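Local coordinates for putative branched-chain amino acid ABC transporter (Chromobacterium violaceum, PDB 4PYR), which is probably an LppC-type lipoprotein with a periplasmic-binding-protein-like fold and possible enzyme-regulator activity, and binds glutathione, at residues Tyr100-Ile105 and Phe290-Pro295; Gly254-Arg259 and Gly277-Leu282. All blocks are in the same frame, centred on the assembly; numbering follows the deposited sequence.

Contact 1. Residues Tyr100-Ile105 and Phe290-Pro295. With GSH (glutathione), chain B.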
loop_
_atom_site.group_PDB
_atom_site.type_symbol
_atom_site.label_atom_id
_atom_site.label_comp_id
_atom_site.label_asym_id
_atom_site.label_seq_id
_atom_site.Cartn_x
_atom_site.Cartn_y
_atom_site.Cartn_z
ATOM N N TYR A 100 13.655 3.368 7.260
ATOM C CA TYR A 100 13.050 2.842 6.043
ATOM C C TYR A 100 11.528 2.991 6.200
ATOM O O TYR A 100 11.042 3.280 7.285
ATOM C CB TYR A 100 13.371 1.332 5.877
ATOM C CG TYR A 100 14.866 1.031 5.805
ATOM C CD1 TYR A 100 15.502 0.995 4.592
ATOM C CD2 TYR A 100 15.593 0.744 6.957
ATOM C CE1 TYR A 100 16.888 0.761 4.508
ATOM C CE2 TYR A 100 16.966 0.484 6.891
ATOM C CZ TYR A 100 17.593 0.485 5.674
ATOM O OH TYR A 100 18.957 0.219 5.597
ATOM N N SER A 101 10.811 2.817 5.097
ATOM C CA SER A 101 9.337 2.912 5.118
ATOM C C SER A 101 8.742 1.723 4.384
ATOM O O SER A 101 9.248 1.322 3.361
ATOM C CB SER A 101 8.855 4.208 4.424
ATOM O OG SER A 101 7.433 4.232 4.298
ATOM N N LEU A 102 7.638 1.191 4.916
ATOM C CA LEU A 102 6.731 0.312 4.159
ATOM C C LEU A 102 5.335 0.857 4.401
ATOM O O LEU A 102 4.955 1.002 5.525
ATOM C CB LEU A 102 6.779 -1.125 4.657
ATOM C CG LEU A 102 5.789 -2.098 3.982
ATOM C CD1 LEU A 102 6.040 -2.271 2.486
ATOM C CD2 LEU A 102 5.815 -3.451 4.643
ATOM N N SER A 103 4.625 1.137 3.331
ATOM C CA SER A 103 3.288 1.735 3.446
ATOM C C SER A 103 2.426 1.319 2.262
ATOM O O SER A 103 2.883 0.629 1.351
ATOM C CB SER A 103 3.406 3.278 3.521
ATOM O OG SER A 103 3.707 3.833 2.258
ATOM N N LEU A 104 1.173 1.757 2.280
ATOM C CA LEU A 104 0.243 1.441 1.208
ATOM C C LEU A 104 0.026 2.642 0.292
ATOM O O LEU A 104 -1.050 2.807 -0.262
ATOM C CB LEU A 104 -1.089 0.967 1.830
ATOM C CG LEU A 104 -0.904 -0.195 2.796
ATOM C CD1 LEU A 104 -2.254 -0.586 3.367
ATOM C CD2 LEU A 104 -0.192 -1.387 2.143
ATOM N N ILE A 105 1.059 3.440 0.069
ATOM C CA ILE A 105 0.892 4.702 -0.703
ATOM C C ILE A 105 0.222 4.491 -2.039
ATOM O O ILE A 105 0.678 3.720 -2.899
ATOM C CB ILE A 105 2.225 5.442 -0.978
ATOM C CG1 ILE A 105 3.320 4.514 -1.509
ATOM C CG2 ILE A 105 2.679 6.166 0.260
ATOM C CD1 ILE A 105 4.475 5.300 -2.102
ATOM N N PHE A 290 10.187 0.884 0.726
ATOM C CA PHE A 290 10.063 -0.397 0.040
ATOM C C PHE A 290 8.896 -0.258 -0.883
ATOM O O PHE A 290 7.784 -0.040 -0.411
ATOM C CB PHE A 290 9.849 -1.534 1.027
ATOM C CG PHE A 290 11.094 -1.977 1.680
ATOM C CD1 PHE A 290 11.925 -2.887 1.042
ATOM C CD2 PHE A 290 11.494 -1.433 2.900
ATOM C CE1 PHE A 290 13.147 -3.241 1.609
ATOM C CE2 PHE A 290 12.705 -1.796 3.473
ATOM C CZ PHE A 290 13.530 -2.701 2.835
ATOM N N GLU A 291 9.143 -0.276 -2.186
ATOM C CA GLU A 291 8.064 -0.197 -3.122
ATOM C C GLU A 291 7.447 -1.575 -3.339
ATOM O O GLU A 291 8.097 -2.593 -3.124
ATOM C CB GLU A 291 8.486 0.506 -4.396
ATOM C CG GLU A 291 9.037 1.905 -4.111
ATOM C CD GLU A 291 9.627 2.583 -5.325
ATOM O OE1 GLU A 291 9.957 1.872 -6.317
ATOM O OE2 GLU A 291 9.762 3.837 -5.271
ATOM N N ARG A 292 6.161 -1.578 -3.667
ATOM C CA ARG A 292 5.344 -2.771 -3.707
ATOM C C ARG A 292 4.848 -3.019 -5.111
ATOM O O ARG A 292 4.046 -2.240 -5.642
ATOM C CB ARG A 292 4.072 -2.633 -2.866
ATOM C CG ARG A 292 4.178 -2.586 -1.367
ATOM C CD ARG A 292 2.799 -2.778 -0.766
ATOM N NE ARG A 292 1.885 -1.753 -1.212
ATOM C CZ ARG A 292 0.599 -1.927 -1.572
ATOM N NH1 ARG A 292 0.032 -3.121 -1.608
ATOM N NH2 ARG A 292 -0.090 -0.874 -1.932
ATOM N N GLN A 293 5.276 -4.133 -5.682
ATOM C CA GLN A 293 4.905 -4.526 -7.035
ATOM C C GLN A 293 3.763 -5.516 -6.894
ATOM O O GLN A 293 3.882 -6.509 -6.179
ATOM C CB GLN A 293 6.089 -5.164 -7.709
ATOM C CG GLN A 293 6.234 -4.910 -9.180
ATOM C CD GLN A 293 7.516 -5.501 -9.709
ATOM O OE1 GLN A 293 8.398 -4.787 -10.254
ATOM N NE2 GLN A 293 7.690 -6.795 -9.466
ATOM N N LEU A 294 2.646 -5.241 -7.565
ATOM C CA LEU A 294 1.409 -5.962 -7.298
ATOM C C LEU A 294 0.976 -6.805 -8.497
ATOM O O LEU A 294 1.098 -6.367 -9.645
ATOM C CB LEU A 294 0.257 -5.003 -7.008
ATOM C CG LEU A 294 0.424 -4.079 -5.806
ATOM C CD1 LEU A 294 -0.826 -3.218 -5.705
ATOM C CD2 LEU A 294 0.649 -4.843 -4.526
ATOM N N PRO A 295 0.374 -7.967 -8.217
ATOM C CA PRO A 295 -0.255 -8.793 -9.231
ATOM C C PRO A 295 -1.623 -8.186 -9.683
ATOM O O PRO A 295 -2.238 -7.349 -8.985
ATOM C CB PRO A 295 -0.474 -10.113 -8.498
ATOM C CG PRO A 295 -0.703 -9.694 -7.084
ATOM C CD PRO A 295 0.188 -8.511 -6.868
HETATM N N1 GSH B . 2.422 12.125 0.839
HETATM C CA1 GSH B . 0.980 12.070 0.727
HETATM C C1 GSH B . 0.431 13.197 -0.124
HETATM O O11 GSH B . 0.849 13.375 -1.300
HETATM O O12 GSH B . -0.478 13.914 0.358
HETATM C CB1 GSH B . 0.333 12.101 2.117
HETATM C CG1 GSH B . 0.819 10.991 3.049
HETATM C CD1 GSH B . 0.426 9.644 2.525
HETATM O OE1 GSH B . -0.065 9.558 1.408
HETATM N N2 GSH B . 0.652 8.618 3.376
HETATM C CA2 GSH B . 0.354 7.203 3.114
HETATM C C2 GSH B . -0.818 6.778 3.946
HETATM O O2 GSH B . -1.583 7.738 4.089
HETATM C CB2 GSH B . 1.586 6.366 3.401
HETATM S SG2 GSH B . 3.059 7.364 3.236
HETATM N N3 GSH B . -1.049 5.526 4.493
HETATM C CA3 GSH B . -0.363 4.212 4.312
HETATM C C3 GSH B . -0.056 3.408 5.578
HETATM O O31 GSH B . -0.039 2.135 5.546
HETATM O O32 GSH B . 0.173 4.029 6.635
HETATM O O HOH W 1 6.127 1.455 0.773
HETATM O O HOH W 2 3.840 0.854 -1.327
HETATM O O HOH W 3 1.647 1.277 -2.526
#
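F290 opens the contact with a backbone bond to S101: F290 N lies 2.8 Å from S101 O with a nearly straight N-H...O angle of 173°. Its ring leans against Y100, CE2 standing 4.0 Å from Y100 CB, while the Y100 hydroxyl is bonded elsewhere, to the amide of G270. The beta carbon of F290 also meets a methyl of L102, where L102 CD1 lies 4.1 Å from F290 CB, and the two side chains run at about a right angle. L102 can reach this point because CG is anti to its backbone N (chi1 176°), which carries CD1 over to F290. A water then joins F290 O to S103 N.

R292, two residues on, starts its side chain toward residues 102-105. A bend at chi3, -59°, turns the guanidinium so that L104 CD2 lies over the centre of one face, 3.8 Å from R292 CZ. Water 2 lies at the guanidinium edge, in its plane, linking NE to S103 O, which lies 2.9 Å from that water. Water 3 bridges NH2 to I105 O. NH2 also makes a salt bridge with E109, and NH1 a hydrogen bond with T279 O. Farther along, the amide of L294 is held by Q112.

S103, L104 and I105 border the glutathione, S103 OG being 3.5 Å from its CB2. A methyl over one face and polar partners at its nitrogens thus hold the R292 guanidinium behind S103-I105, consistent with a second-shell role at the junction between lobes, where the binding cleft of such proteins usually lies.

Contact 2. Residues Gly254-Arg259 and Gly277-Leu282; sequences GIDAYR and GVTGDL
D256 sends its carboxylate from the helix into the turn V278-T279, where both oxygens are gripped. OD1 takes the amide of V278 at 2.8 Å from V278 N, using its syn lone pair, with an N-H...O angle of 147°. OD2 has two donors: T279 N, also 2.8 Å from OD2, approaches from above the carboxylate plane, and T279 OG1, again 2.8 Å from OD2, meets the anti lone pair. The hydroxyl gets there because it sits between the backbone N and carbonyl carbon of T279 (chi1 68°). On the helix side, R259 NH1 adds a salt bridge to D256 OD1 at 3.1 Å, tilted out of both planes.

Around the carboxylate, apolar groups pack. G277 has no side chain, and its CA comes within 3.1 Å of D256 OD2. A methyl of V278, CG2, rests against I255 CG2 at 3.9 Å, the two side chains crossing at about a right angle. L282 CD1 lies 3.9 Å from D256 OD2.

The second shell sets these groups in place. G280 N bonds back to G277 O, 3.2 Å away, and the backbone angles of V278 and T279 fit a type I turn, so two successive amides are presented to one carboxylate. R259 is steadied by its stronger partner D276, through NH2. With four donors on a buried group, D256 is probably ionised.

The turn joins strands 274-277 and 280-284 as a tight hairpin, and helix 245-265 packs against the hairpin through I255, D256 and R259; helix 231-235 touches V278 and R259, and helix 16-33 borders the helix at Y258.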
loop_
_atom_site.group_PDB
_atom_site.type_symbol
_atom_site.label_atom_id
_atom_site.label_comp_id
_atom_site.label_asym_id
_atom_site.label_seq_id
_atom_site.Cartn_x
_atom_site.Cartn_y
_atom_site.Cartn_z
ATOM N N GLY A 254 1.184 -5.727 8.491
ATOM C CA GLY A 254 1.846 -6.252 9.692
ATOM C C GLY A 254 2.688 -7.489 9.449
ATOM O O GLY A 254 3.840 -7.608 9.942
ATOM N N ILE A 255 2.139 -8.419 8.663
ATOM C CA ILE A 255 2.880 -9.623 8.324
ATOM C C ILE A 255 4.161 -9.206 7.621
ATOM O O ILE A 255 5.244 -9.679 7.997
ATOM C CB ILE A 255 2.070 -10.552 7.416
ATOM C CG1 ILE A 255 0.931 -11.163 8.256
ATOM C CG2 ILE A 255 2.947 -11.607 6.752
ATOM C CD1 ILE A 255 -0.067 -11.916 7.444
ATOM N N ASP A 256 4.069 -8.441 6.564
ATOM C CA ASP A 256 5.317 -8.069 5.828
ATOM C C ASP A 256 6.265 -7.186 6.645
ATOM O O ASP A 256 7.485 -7.270 6.427
ATOM C CB ASP A 256 4.993 -7.402 4.510
ATOM C CG ASP A 256 4.619 -8.387 3.418
ATOM O OD1 ASP A 256 4.702 -9.624 3.601
ATOM O OD2 ASP A 256 4.259 -7.915 2.339
ATOM N N ALA A 257 5.750 -6.403 7.587
ATOM C CA ALA A 257 6.631 -5.551 8.441
ATOM C C ALA A 257 7.499 -6.486 9.310
ATOM O O ALA A 257 8.706 -6.259 9.466
ATOM C CB ALA A 257 5.802 -4.600 9.316
ATOM N N TYR A 258 6.872 -7.522 9.900
ATOM C CA TYR A 258 7.576 -8.513 10.634
ATOM C C TYR A 258 8.665 -9.136 9.737
ATOM O O TYR A 258 9.837 -9.213 10.141
ATOM C CB TYR A 258 6.663 -9.619 11.103
ATOM C CG TYR A 258 7.468 -10.721 11.749
ATOM C CD1 TYR A 258 7.738 -10.689 13.079
ATOM C CD2 TYR A 258 7.938 -11.824 11.016
ATOM C CE1 TYR A 258 8.462 -11.728 13.699
ATOM C CE2 TYR A 258 8.674 -12.834 11.609
ATOM C CZ TYR A 258 8.939 -12.768 12.940
ATOM O OH TYR A 258 9.699 -13.746 13.553
ATOM N N ARG A 259 8.292 -9.552 8.513
ATOM C CA ARG A 259 9.226 -10.259 7.653
ATOM C C ARG A 259 10.391 -9.399 7.246
ATOM O O ARG A 259 11.526 -9.881 7.237
ATOM C CB ARG A 259 8.536 -10.826 6.438
ATOM C CG ARG A 259 7.416 -11.831 6.819
ATOM C CD ARG A 259 6.525 -12.275 5.643
ATOM N NE ARG A 259 7.276 -12.969 4.607
ATOM C CZ ARG A 259 7.014 -12.979 3.315
ATOM N NH1 ARG A 259 5.991 -12.291 2.811
ATOM N NH2 ARG A 259 7.763 -13.685 2.501
ATOM N N GLY A 277 6.466 -10.341 -0.637
ATOM C CA GLY A 277 5.606 -9.871 0.399
ATOM C C GLY A 277 4.176 -10.350 0.149
ATOM O O GLY A 277 3.754 -10.500 -1.004
ATOM N N VAL A 278 3.463 -10.582 1.228
ATOM C CA VAL A 278 2.011 -10.783 1.084
ATOM C C VAL A 278 1.330 -9.504 0.594
ATOM O O VAL A 278 0.234 -9.578 0.039
ATOM C CB VAL A 278 1.312 -11.329 2.337
ATOM C CG1 VAL A 278 1.888 -12.646 2.745
ATOM C CG2 VAL A 278 1.312 -10.321 3.496
ATOM N N THR A 279 2.006 -8.341 0.733
ATOM C CA THR A 279 1.451 -7.071 0.289
ATOM C C THR A 279 1.949 -6.721 -1.103
ATOM O O THR A 279 1.498 -5.717 -1.684
ATOM C CB THR A 279 1.820 -5.896 1.227
ATOM O OG1 THR A 279 3.245 -5.640 1.131
ATOM C CG2 THR A 279 1.383 -6.143 2.618
ATOM N N GLY A 280 2.852 -7.536 -1.646
ATOM C CA GLY A 280 3.428 -7.330 -2.970
ATOM C C GLY A 280 4.900 -7.675 -2.937
ATOM O O GLY A 280 5.443 -7.943 -1.866
ATOM N N ASP A 281 5.508 -7.753 -4.106
ATOM C CA ASP A 281 6.956 -7.975 -4.175
ATOM C C ASP A 281 7.616 -6.667 -3.770
ATOM O O ASP A 281 7.273 -5.617 -4.298
ATOM C CB ASP A 281 7.395 -8.410 -5.573
ATOM C CG ASP A 281 7.253 -9.911 -5.809
ATOM O OD1 ASP A 281 7.003 -10.698 -4.878
ATOM O OD2 ASP A 281 7.422 -10.279 -6.980
ATOM N N LEU A 282 8.514 -6.730 -2.795
ATOM C CA LEU A 282 9.093 -5.560 -2.184
ATOM C C LEU A 282 10.583 -5.435 -2.502
ATOM O O LEU A 282 11.320 -6.402 -2.496
ATOM C CB LEU A 282 8.964 -5.650 -0.675
ATOM C CG LEU A 282 7.562 -5.972 -0.177
ATOM C CD1 LEU A 282 7.525 -5.958 1.320
ATOM C CD2 LEU A 282 6.606 -4.935 -0.697
#

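From the N terminus, the chain first lays down 100-105, at the end of the edge strand of the five-stranded parallel sheet. After several helices and most strands of the mixed sheet it reaches helix residues 254-259, and contact 2 closes a short loop of 17 residues at 277-282. Strand 290-298 follows, and its residues 290-295 close the 184-residue loop of contact 1, which therefore encloses contact 2; the two nest and do not cross. Their centres lie about 9 Å apart. They meet on neighbouring strands, where Q293 N is 2.8 Å from D281 O, probably a hydrogen bond. Together they tie the edge of the parallel sheet to strand 290-298 of the mixed sheet, and that sheet's hairpin 274-284 to helix 245-265.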